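Plu4264 (Photorhabdus luminescens subsp. laumondii, PDB 4MV2) is a dimeric, nickel-binding cupin of unknown function, possibly an enzyme, with its metal site inside a small beta barrel. Local coordinates at residues M2-W10 / S22-L30; N53-N64 / V76-D87. All blocks are in the same frame, centred on the assembly; numbering follows the deposited sequence. Where two conformers were deposited one is given.

Contact 1 of 2, residues M2-W10 / S22-L30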
loop_
_atom_site.group_PDB
_atom_site.type_symbol
_atom_site.label_atom_id
_atom_site.label_comp_id
_atom_site.label_asym_id
_atom_site.label_seq_id
_atom_site.Cartn_x
_atom_site.Cartn_y
_atom_site.Cartn_z
HETATM N N MSE A 2 -19.469 4.293 -6.487
HETATM C CA MSE A 2 -18.043 4.196 -6.780
HETATM C C MSE A 2 -17.632 2.826 -7.331
HETATM O O MSE A 2 -18.194 1.787 -6.947
HETATM C CB MSE A 2 -17.156 4.624 -5.577
HETATM C CG MSE A 2 -17.315 3.948 -4.192
HETATM SE SE MSE A 2 -15.672 3.906 -3.053
HETATM C CE MSE A 2 -15.977 2.034 -2.644
ATOM N N ASN A 3 -16.682 2.848 -8.274
ATOM C CA ASN A 3 -16.042 1.633 -8.750
ATOM C C ASN A 3 -15.346 0.942 -7.621
ATOM O O ASN A 3 -14.599 1.565 -6.842
ATOM C CB ASN A 3 -15.004 1.963 -9.810
ATOM C CG ASN A 3 -15.630 2.421 -11.089
ATOM O OD1 ASN A 3 -16.821 2.200 -11.319
ATOM N ND2 ASN A 3 -14.849 3.091 -11.923
ATOM N N ILE A 4 -15.563 -0.358 -7.527
ATOM C CA ILE A 4 -14.941 -1.178 -6.497
ATOM C C ILE A 4 -13.545 -1.617 -6.903
ATOM O O ILE A 4 -12.650 -1.666 -6.078
ATOM C CB ILE A 4 -15.841 -2.430 -6.205
ATOM C CG1 ILE A 4 -17.152 -2.002 -5.535
ATOM C CG2 ILE A 4 -15.093 -3.463 -5.388
ATOM C CD1 ILE A 4 -17.044 -0.755 -4.653
ATOM N N ILE A 5 -13.366 -1.939 -8.174
ATOM C CA ILE A 5 -12.106 -2.461 -8.647
ATOM C C ILE A 5 -11.555 -1.550 -9.706
ATOM O O ILE A 5 -12.283 -0.999 -10.522
ATOM C CB ILE A 5 -12.258 -3.889 -9.247
ATOM C CG1 ILE A 5 -10.883 -4.462 -9.619
ATOM C CG2 ILE A 5 -13.143 -3.907 -10.453
ATOM C CD1 ILE A 5 -10.876 -5.968 -9.958
ATOM N N ARG A 6 -10.247 -1.371 -9.656
ATOM C CA ARG A 6 -9.488 -0.818 -10.757
ATOM C C ARG A 6 -8.503 -1.892 -11.202
ATOM O O ARG A 6 -7.590 -2.266 -10.472
ATOM C CB ARG A 6 -8.738 0.450 -10.378
ATOM C CG ARG A 6 -8.016 1.066 -11.568
ATOM C CD ARG A 6 -7.015 2.095 -11.160
ATOM N NE ARG A 6 -7.674 3.318 -10.767
ATOM C CZ ARG A 6 -7.103 4.279 -10.066
ATOM N NH1 ARG A 6 -7.810 5.354 -9.796
ATOM N NH2 ARG A 6 -5.849 4.161 -9.637
ATOM N N LYS A 7 -8.721 -2.408 -12.400
ATOM C CA LYS A 7 -7.798 -3.353 -13.006
ATOM C C LYS A 7 -6.587 -2.601 -13.505
ATOM O O LYS A 7 -6.694 -1.530 -14.104
ATOM C CB LYS A 7 -8.491 -4.037 -14.189
ATOM C CG LYS A 7 -9.714 -4.839 -13.822
ATOM C CD LYS A 7 -9.369 -6.043 -12.987
ATOM C CE LYS A 7 -8.560 -7.082 -13.742
ATOM N NZ LYS A 7 -8.327 -8.317 -12.889
HETATM N N MSE A 8 -5.413 -3.125 -13.215
HETATM C CA MSE A 8 -4.218 -2.443 -13.671
HETATM C C MSE A 8 -4.076 -2.497 -15.171
HETATM O O MSE A 8 -4.160 -3.567 -15.767
HETATM C CB MSE A 8 -2.990 -3.049 -13.038
HETATM C CG MSE A 8 -1.662 -2.474 -13.511
HETATM SE SE MSE A 8 -1.431 -0.550 -13.179
HETATM C CE MSE A 8 -1.016 -0.749 -11.279
ATOM N N ASP A 9 -3.861 -1.345 -15.780
ATOM C CA ASP A 9 -3.485 -1.272 -17.190
ATOM C C ASP A 9 -2.052 -0.749 -17.202
ATOM O O ASP A 9 -1.833 0.438 -16.997
ATOM C CB ASP A 9 -4.452 -0.325 -17.903
ATOM C CG ASP A 9 -4.074 -0.079 -19.330
ATOM O OD1 ASP A 9 -3.047 -0.639 -19.789
ATOM O OD2 ASP A 9 -4.819 0.665 -20.013
ATOM N N TRP A 10 -1.075 -1.630 -17.385
ATOM C CA TRP A 10 0.324 -1.174 -17.287
ATOM C C TRP A 10 0.706 -0.118 -18.330
ATOM O O TRP A 10 1.517 0.820 -18.044
ATOM C CB TRP A 10 1.303 -2.348 -17.380
ATOM C CG TRP A 10 1.041 -3.443 -16.399
ATOM C CD1 TRP A 10 0.524 -4.656 -16.685
ATOM C CD2 TRP A 10 1.308 -3.444 -14.990
ATOM N NE1 TRP A 10 0.483 -5.439 -15.550
ATOM C CE2 TRP A 10 0.947 -4.702 -14.497
ATOM C CE3 TRP A 10 1.813 -2.489 -14.086
ATOM C CZ2 TRP A 10 1.069 -5.040 -13.174
ATOM C CZ3 TRP A 10 1.951 -2.850 -12.792
ATOM C CH2 TRP A 10 1.573 -4.096 -12.345
ATOM N N SER A 22 1.209 4.644 -11.494
ATOM C CA SER A 22 -0.252 4.580 -11.557
ATOM C C SER A 22 -0.764 5.130 -10.249
ATOM O O SER A 22 -0.752 4.459 -9.225
ATOM C CB SER A 22 -0.735 3.146 -11.780
ATOM O OG SER A 22 -2.149 3.075 -11.833
ATOM N N ARG A 23 -1.217 6.379 -10.305
ATOM C CA ARG A 23 -1.699 7.065 -9.091
ATOM C C ARG A 23 -3.032 6.503 -8.644
ATOM O O ARG A 23 -3.907 6.264 -9.467
ATOM C CB ARG A 23 -1.813 8.567 -9.301
ATOM C CG ARG A 23 -0.446 9.245 -9.272
ATOM C CD ARG A 23 -0.538 10.726 -9.468
ATOM N NE ARG A 23 0.764 11.370 -9.437
ATOM C CZ ARG A 23 1.155 12.239 -8.516
ATOM N NH1 ARG A 23 0.357 12.570 -7.509
ATOM N NH2 ARG A 23 2.365 12.778 -8.623
ATOM N N LEU A 24 -3.200 6.377 -7.338
ATOM C CA LEU A 24 -4.482 5.994 -6.741
ATOM C C LEU A 24 -5.602 6.963 -7.085
ATOM O O LEU A 24 -6.712 6.569 -7.466
ATOM C CB LEU A 24 -4.304 5.930 -5.229
ATOM C CG LEU A 24 -5.539 5.526 -4.433
ATOM C CD1 LEU A 24 -5.950 4.084 -4.762
ATOM C CD2 LEU A 24 -5.246 5.706 -2.968
ATOM N N LEU A 25 -5.294 8.243 -6.940
ATOM C CA LEU A 25 -6.280 9.317 -7.073
ATOM C C LEU A 25 -6.086 10.030 -8.392
ATOM O O LEU A 25 -4.965 10.127 -8.877
ATOM C CB LEU A 25 -6.124 10.334 -5.939
ATOM C CG LEU A 25 -6.194 9.746 -4.536
ATOM C CD1 LEU A 25 -5.855 10.795 -3.492
ATOM C CD2 LEU A 25 -7.551 9.103 -4.283
ATOM N N PRO A 26 -7.161 10.543 -8.989
ATOM C CA PRO A 26 -8.534 10.499 -8.457
ATOM C C PRO A 26 -9.195 9.126 -8.616
ATOM O O PRO A 26 -8.860 8.358 -9.499
ATOM C CB PRO A 26 -9.275 11.553 -9.303
ATOM C CG PRO A 26 -8.529 11.583 -10.571
ATOM C CD PRO A 26 -7.082 11.360 -10.215
ATOM N N TRP A 27 -10.175 8.873 -7.766
ATOM C CA TRP A 27 -10.972 7.666 -7.815
ATOM C C TRP A 27 -12.329 8.114 -7.308
ATOM O O TRP A 27 -12.486 8.389 -6.126
ATOM C CB TRP A 27 -10.353 6.588 -6.923
ATOM C CG TRP A 27 -11.016 5.257 -6.983
ATOM C CD1 TRP A 27 -12.353 4.987 -7.041
ATOM C CD2 TRP A 27 -10.355 3.997 -7.022
ATOM N NE1 TRP A 27 -12.566 3.630 -7.098
ATOM C CE2 TRP A 27 -11.352 2.998 -7.082
ATOM C CE3 TRP A 27 -9.013 3.616 -6.986
ATOM C CZ2 TRP A 27 -11.037 1.646 -7.116
ATOM C CZ3 TRP A 27 -8.713 2.284 -6.999
ATOM C CH2 TRP A 27 -9.717 1.313 -7.083
ATOM N N GLU A 28 -13.295 8.226 -8.204
ATOM C CA GLU A 28 -14.553 8.836 -7.824
ATOM C C GLU A 28 -15.211 8.022 -6.721
ATOM O O GLU A 28 -15.325 6.796 -6.827
ATOM C CB GLU A 28 -15.481 8.939 -9.022
ATOM C CG GLU A 28 -16.771 9.681 -8.697
ATOM C CD GLU A 28 -17.624 9.933 -9.903
ATOM O OE1 GLU A 28 -17.295 9.409 -10.993
ATOM O OE2 GLU A 28 -18.629 10.657 -9.755
ATOM N N GLY A 29 -15.621 8.713 -5.660
ATOM C CA GLY A 29 -16.265 8.083 -4.533
ATOM C C GLY A 29 -15.303 7.570 -3.475
ATOM O O GLY A 29 -15.740 7.123 -2.407
ATOM N N LEU A 30 -14.006 7.631 -3.734
ATOM C CA LEU A 30 -13.038 7.176 -2.749
ATOM C C LEU A 30 -12.536 8.340 -1.922
ATOM O O LEU A 30 -12.030 9.304 -2.473
ATOM C CB LEU A 30 -11.845 6.524 -3.465
ATOM C CG LEU A 30 -10.712 6.054 -2.547
ATOM C CD1 LEU A 30 -11.183 5.029 -1.534
ATOM C CD2 LEU A 30 -9.550 5.502 -3.356
HETATM O O HOH W 1 -15.341 5.287 -9.039
HETATM O O HOH W 2 -3.875 1.854 -9.789
#
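R6 reaches across to the 22-30 segment and presents one guanidinium face to the rim of W27, the two planes 30° apart and the two side chains running past each other in opposite directions. CE3 of W27 sits over that face, 3.5 Å from NH1, while CB of R6 touches the six-membered end of the indole, 3.5 Å from W27 CH2. CG is anti to the backbone N (chi1 -176°), which sends the chain across the gap; a bend at chi3 then turns the nitrogens to backbone carbonyls. NH1 donates to L24 O at 2.8 Å from above that carbonyl's plane, and NH2 to R23 O at 2.9 Å, both bonds distinctly bent. A water links NH2 to the hydroxyl of S22, which also packs against the selenium of M8. The N-terminal arm is thereby fastened to the chain that leaves strand 19-23 of the cupin sheet, and I5 and R6 extend a sheet of the second subunit, whose I83 packs on W27. Within its own ring plane, W27 NE1 donates to N3 O at 2.9 Å. Nearby, a second water bridges N3 N and E28 O. The selenium of M2 comes within 3.3 Å of G29 O; G29 takes the third position of the type II turn W27-L30, where the positive phi (87°) suits glycine.

Contact 2 of 2, residues N53-N64 / V76-D87. With NI (nickel (II) ion), chain C.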
loop_
_atom_site.group_PDB
_atom_site.type_symbol
_atom_site.label_atom_id
_atom_site.label_comp_id
_atom_site.label_asym_id
_atom_site.label_seq_id
_atom_site.Cartn_x
_atom_site.Cartn_y
_atom_site.Cartn_z
ATOM N N ASN A 53 7.855 17.977 2.711
ATOM C CA ASN A 53 7.228 18.000 4.034
ATOM C C ASN A 53 6.325 16.793 4.276
ATOM O O ASN A 53 6.138 16.390 5.418
ATOM C CB ASN A 53 6.357 19.265 4.232
ATOM C CG ASN A 53 7.138 20.568 4.213
ATOM O OD1 ASN A 53 6.539 21.632 4.003
ATOM N ND2 ASN A 53 8.452 20.514 4.453
ATOM N N GLU A 54 5.723 16.240 3.225
ATOM C CA GLU A 54 4.740 15.192 3.396
ATOM C C GLU A 54 5.417 13.910 3.907
ATOM O O GLU A 54 6.579 13.626 3.532
ATOM C CB GLU A 54 4.065 14.841 2.051
ATOM C CG GLU A 54 3.021 15.815 1.530
ATOM C CD GLU A 54 3.594 16.937 0.708
ATOM O OE1 GLU A 54 4.831 16.996 0.558
ATOM O OE2 GLU A 54 2.793 17.768 0.218
ATOM N N TYR A 55 4.713 13.166 4.762
ATOM C CA TYR A 55 5.090 11.812 5.176
ATOM C C TYR A 55 4.937 10.871 4.003
ATOM O O TYR A 55 4.083 11.074 3.158
ATOM C CB TYR A 55 4.164 11.308 6.285
ATOM C CG TYR A 55 4.284 12.106 7.574
ATOM C CD1 TYR A 55 3.536 13.246 7.794
ATOM C CD2 TYR A 55 5.176 11.711 8.552
ATOM C CE1 TYR A 55 3.695 13.985 8.975
ATOM C CE2 TYR A 55 5.342 12.406 9.717
ATOM C CZ TYR A 55 4.589 13.547 9.935
ATOM O OH TYR A 55 4.755 14.265 11.107
ATOM N N GLU A 56 5.771 9.843 3.960
ATOM C CA GLU A 56 5.739 8.880 2.861
ATOM C C GLU A 56 6.288 7.544 3.335
ATOM O O GLU A 56 7.208 7.489 4.147
ATOM C CB GLU A 56 6.538 9.428 1.674
ATOM C CG GLU A 56 6.393 8.587 0.384
ATOM C CD GLU A 56 6.984 9.246 -0.830
ATOM O OE1 GLU A 56 7.735 10.234 -0.681
ATOM O OE2 GLU A 56 6.727 8.753 -1.934
ATOM N N LEU A 57 5.637 6.474 2.847
ATOM C CA LEU A 57 5.912 5.027 3.083
ATOM C C LEU A 57 6.097 4.339 1.717
ATOM O O LEU A 57 5.286 4.560 0.835
ATOM C CB LEU A 57 4.697 4.327 3.786
ATOM C CG LEU A 57 4.812 2.818 4.045
ATOM C CD1 LEU A 57 5.905 2.662 5.142
ATOM C CD2 LEU A 57 3.476 2.305 4.485
ATOM N N PHE A 58 7.139 3.525 1.542
ATOM C CA PHE A 58 7.215 2.634 0.384
ATOM C C PHE A 58 6.970 1.207 0.873
ATOM O O PHE A 58 7.568 0.750 1.859
ATOM C CB PHE A 58 8.618 2.616 -0.248
ATOM C CG PHE A 58 9.078 3.886 -0.924
ATOM C CD1 PHE A 58 8.266 4.992 -1.110
ATOM C CD2 PHE A 58 10.373 3.926 -1.403
ATOM C CE1 PHE A 58 8.750 6.113 -1.742
ATOM C CE2 PHE A 58 10.840 5.042 -2.042
ATOM C CZ PHE A 58 10.034 6.115 -2.211
ATOM N N ILE A 59 6.168 0.482 0.117
ATOM C CA ILE A 59 5.913 -0.941 0.281
ATOM C C ILE A 59 6.555 -1.579 -0.959
ATOM O O ILE A 59 6.110 -1.370 -2.085
ATOM C CB ILE A 59 4.386 -1.233 0.305
ATOM C CG1 ILE A 59 3.708 -0.501 1.457
ATOM C CG2 ILE A 59 4.116 -2.719 0.352
ATOM C CD1 ILE A 59 2.214 -0.354 1.251
ATOM N N VAL A 60 7.600 -2.363 -0.729
ATOM C CA VAL A 60 8.352 -2.916 -1.855
ATOM C C VAL A 60 7.651 -4.174 -2.343
ATOM O O VAL A 60 7.403 -5.101 -1.552
ATOM C CB VAL A 60 9.815 -3.157 -1.489
ATOM C CG1 VAL A 60 10.548 -3.738 -2.680
ATOM C CG2 VAL A 60 10.467 -1.867 -1.028
ATOM N N ILE A 61 7.348 -4.212 -3.632
ATOM C CA ILE A 61 6.497 -5.247 -4.204
ATOM C C ILE A 61 7.270 -6.327 -4.934
ATOM O O ILE A 61 6.944 -7.499 -4.763
ATOM C CB ILE A 61 5.412 -4.567 -5.097
ATOM C CG1 ILE A 61 4.409 -3.841 -4.199
ATOM C CG2 ILE A 61 4.776 -5.531 -6.085
ATOM C CD1 ILE A 61 3.409 -3.039 -4.927
ATOM N N GLN A 62 8.253 -5.988 -5.765
ATOM C CA GLN A 62 8.905 -6.990 -6.607
ATOM C C GLN A 62 10.235 -6.418 -7.062
ATOM O O GLN A 62 10.352 -5.221 -7.355
ATOM C CB GLN A 62 8.026 -7.269 -7.817
ATOM C CG GLN A 62 8.515 -8.363 -8.768
ATOM C CD GLN A 62 7.520 -8.480 -9.935
ATOM O OE1 GLN A 62 6.292 -8.598 -9.732
ATOM N NE2 GLN A 62 7.985 -8.342 -11.101
ATOM N N GLY A 63 11.230 -7.280 -7.176
ATOM C CA GLY A 63 12.538 -6.889 -7.685
ATOM C C GLY A 63 13.476 -6.442 -6.595
ATOM O O GLY A 63 13.233 -6.719 -5.402
ATOM N N ASN A 64 14.551 -5.775 -7.031
ATOM C CA ASN A 64 15.609 -5.335 -6.140
ATOM C C ASN A 64 16.009 -3.942 -6.505
ATOM O O ASN A 64 16.127 -3.624 -7.673
ATOM C CB ASN A 64 16.829 -6.263 -6.286
ATOM C CG ASN A 64 16.512 -7.657 -5.848
ATOM O OD1 ASN A 64 16.093 -8.510 -6.644
ATOM N ND2 ASN A 64 16.632 -7.891 -4.568
ATOM N N VAL A 76 16.809 -3.065 -0.902
ATOM C CA VAL A 76 15.451 -3.512 -0.624
ATOM C C VAL A 76 14.971 -4.528 -1.641
ATOM O O VAL A 76 15.423 -4.562 -2.799
ATOM C CB VAL A 76 14.428 -2.371 -0.562
ATOM C CG1 VAL A 76 14.732 -1.411 0.611
ATOM C CG2 VAL A 76 14.323 -1.628 -1.900
ATOM N N THR A 77 14.025 -5.346 -1.189
ATOM C CA THR A 77 13.379 -6.305 -2.055
ATOM C C THR A 77 11.965 -6.584 -1.522
ATOM O O THR A 77 11.503 -5.961 -0.554
ATOM C CB THR A 77 14.183 -7.565 -2.195
ATOM O OG1 THR A 77 13.651 -8.354 -3.302
ATOM C CG2 THR A 77 14.187 -8.326 -0.892
ATOM N N LYS A 78 11.241 -7.457 -2.196
ATOM C CA LYS A 78 9.844 -7.802 -1.896
ATOM C C LYS A 78 9.576 -7.919 -0.421
ATOM O O LYS A 78 10.220 -8.670 0.278
ATOM C CB LYS A 78 9.508 -9.134 -2.571
ATOM C CG LYS A 78 8.102 -9.630 -2.360
ATOM C CD LYS A 78 8.069 -11.142 -2.764
ATOM C CE LYS A 78 6.719 -11.772 -2.705
ATOM N NZ LYS A 78 6.803 -13.170 -3.172
ATOM N N GLY A 79 8.582 -7.171 0.031
ATOM C CA GLY A 79 8.143 -7.222 1.418
ATOM C C GLY A 79 8.705 -6.141 2.287
ATOM O O GLY A 79 8.142 -5.864 3.338
ATOM N N ASP A 80 9.818 -5.535 1.896
ATOM C CA ASP A 80 10.418 -4.528 2.747
ATOM C C ASP A 80 9.571 -3.263 2.751
ATOM O O ASP A 80 8.909 -2.920 1.785
ATOM C CB ASP A 80 11.822 -4.179 2.235
ATOM C CG ASP A 80 12.810 -5.325 2.344
ATOM O OD1 ASP A 80 12.553 -6.313 3.061
ATOM O OD2 ASP A 80 13.856 -5.245 1.662
ATOM N N LEU A 81 9.609 -2.592 3.891
ATOM C CA LEU A 81 8.974 -1.308 4.116
ATOM C C LEU A 81 10.024 -0.294 4.468
ATOM O O LEU A 81 10.997 -0.608 5.145
ATOM C CB LEU A 81 8.008 -1.408 5.274
ATOM C CG LEU A 81 6.948 -2.471 5.088
ATOM C CD1 LEU A 81 6.313 -2.782 6.404
ATOM C CD2 LEU A 81 5.898 -2.048 4.067
ATOM N N ILE A 82 9.808 0.897 3.791
ATOM C CA ILE A 82 10.689 2.041 3.997
ATOM C C ILE A 82 9.865 3.245 4.385
ATOM O O ILE A 82 8.882 3.559 3.722
ATOM C CB ILE A 82 11.407 2.419 2.686
ATOM C CG1 ILE A 82 12.391 1.331 2.250
ATOM C CG2 ILE A 82 12.101 3.758 2.821
ATOM C CD1 ILE A 82 13.728 1.365 2.952
ATOM N N ILE A 83 10.267 3.917 5.461
ATOM C CA ILE A 83 9.747 5.236 5.791
ATOM C C ILE A 83 10.680 6.259 5.167
ATOM O O ILE A 83 11.905 6.114 5.232
ATOM C CB ILE A 83 9.699 5.461 7.313
ATOM C CG1 ILE A 83 8.691 4.516 7.957
ATOM C CG2 ILE A 83 9.334 6.919 7.650
ATOM C CD1 ILE A 83 8.788 4.465 9.477
ATOM N N ILE A 84 10.106 7.280 4.558
ATOM C CA ILE A 84 10.905 8.354 4.008
ATOM C C ILE A 84 10.867 9.499 5.012
ATOM O O ILE A 84 9.836 10.153 5.182
ATOM C CB ILE A 84 10.337 8.826 2.668
ATOM C CG1 ILE A 84 10.198 7.676 1.662
ATOM C CG2 ILE A 84 11.171 9.933 2.096
ATOM C CD1 ILE A 84 11.497 6.966 1.350
ATOM N N PRO A 85 11.995 9.762 5.688
ATOM C CA PRO A 85 11.959 10.842 6.685
ATOM C C PRO A 85 11.548 12.165 6.086
ATOM O O PRO A 85 11.885 12.493 4.949
ATOM C CB PRO A 85 13.411 10.913 7.160
ATOM C CG PRO A 85 13.947 9.546 6.885
ATOM C CD PRO A 85 13.328 9.128 5.617
ATOM N N LEU A 86 10.831 12.952 6.887
ATOM C CA LEU A 86 10.392 14.261 6.440
ATOM C C LEU A 86 11.567 15.067 5.923
ATOM O O LEU A 86 12.610 15.159 6.576
ATOM C CB LEU A 86 9.713 15.050 7.573
ATOM C CG LEU A 86 8.429 14.409 8.133
ATOM C CD1 LEU A 86 7.771 15.367 9.132
ATOM C CD2 LEU A 86 7.456 14.017 7.048
ATOM N N ASP A 87 11.375 15.646 4.743
ATOM C CA ASP A 87 12.355 16.522 4.122
ATOM C C ASP A 87 13.658 15.857 3.735
ATOM O O ASP A 87 14.595 16.532 3.389
ATOM C CB ASP A 87 12.679 17.705 5.041
ATOM C CG ASP A 87 11.472 18.572 5.327
ATOM O OD1 ASP A 87 10.658 18.815 4.402
ATOM O OD2 ASP A 87 11.346 19.017 6.485
HETATM NI NI NI C . 8.737 11.336 -2.192
HETATM O O HOH W 3 9.143 12.558 3.499
HETATM O O HOH W 4 7.516 9.542 6.405
HETATM O O HOH W 5 8.796 9.663 -3.420
HETATM O O HOH W 6 18.102 -5.898 -2.916
HETATM O O HOH W 7 6.777 11.529 -3.111
#
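Backbone hydrogen bonds join F58 and I82 in both directions, F58 N to I82 O at 2.8 Å and I82 N to F58 O at 3.0 Å. The antiparallel pairing continues through I84 N to E56 O and V60 N to D80 O, then passes into the type II turn T77-D80, where G79 N donates to V60 O. D80 OD2 accepts from T77 N within that turn and also meets K7 of the second subunit in a salt bridge.

Apolar contacts lie on both faces of the sheet. I84 crosses F58, its CD1 4.0 Å from the ring centroid, a CH-pi contact over the face; on the other face, I59 and L81 run side by side. A second CH-pi contact places L86 CD2 3.7 Å from the centroid of the Y55 ring.

Polar side chains tie the ends. N53 ND2 donates at 2.8 Å to the syn lone pair of D87 OD1, amide and carboxylate planes 76° apart, and T77 OG1 donates to G63 O at 2.7 Å.

E56 starts beside I84, with CG anti to the backbone N (chi1 -171°), and its extended chain brings OE1 to 2.1 Å from nickel. OE2 accepts a hydrogen bond from a nickel-bound water and is also hydrogen-bonded to T104 OG1. H50, H52, H90 and two waters complete the six ligands of nickel, with the three-histidine, one-glutamate set characteristic of cupins.

Contact 1 is a surface contact far from the chain's centre, whereas contact 2 is partly buried and mostly lined by buried residues; the two centres lie about 21 Å apart, on opposite sides of the chain's centre. Both reach the same six-stranded sheet, through strand 19-23 in one and strands 55-62 and 81-84 in the other, which also takes in the end of strand 72-77 from the second sheet. Contact 1 relies on side chains gripping backbone carbonyls, with no backbone pairing between its segments; contact 2 is strand pairing with an apolar filling and a metal ligand. The dimer brings them together: strand 5-6 of one subunit lies along strand 81-84 of the other.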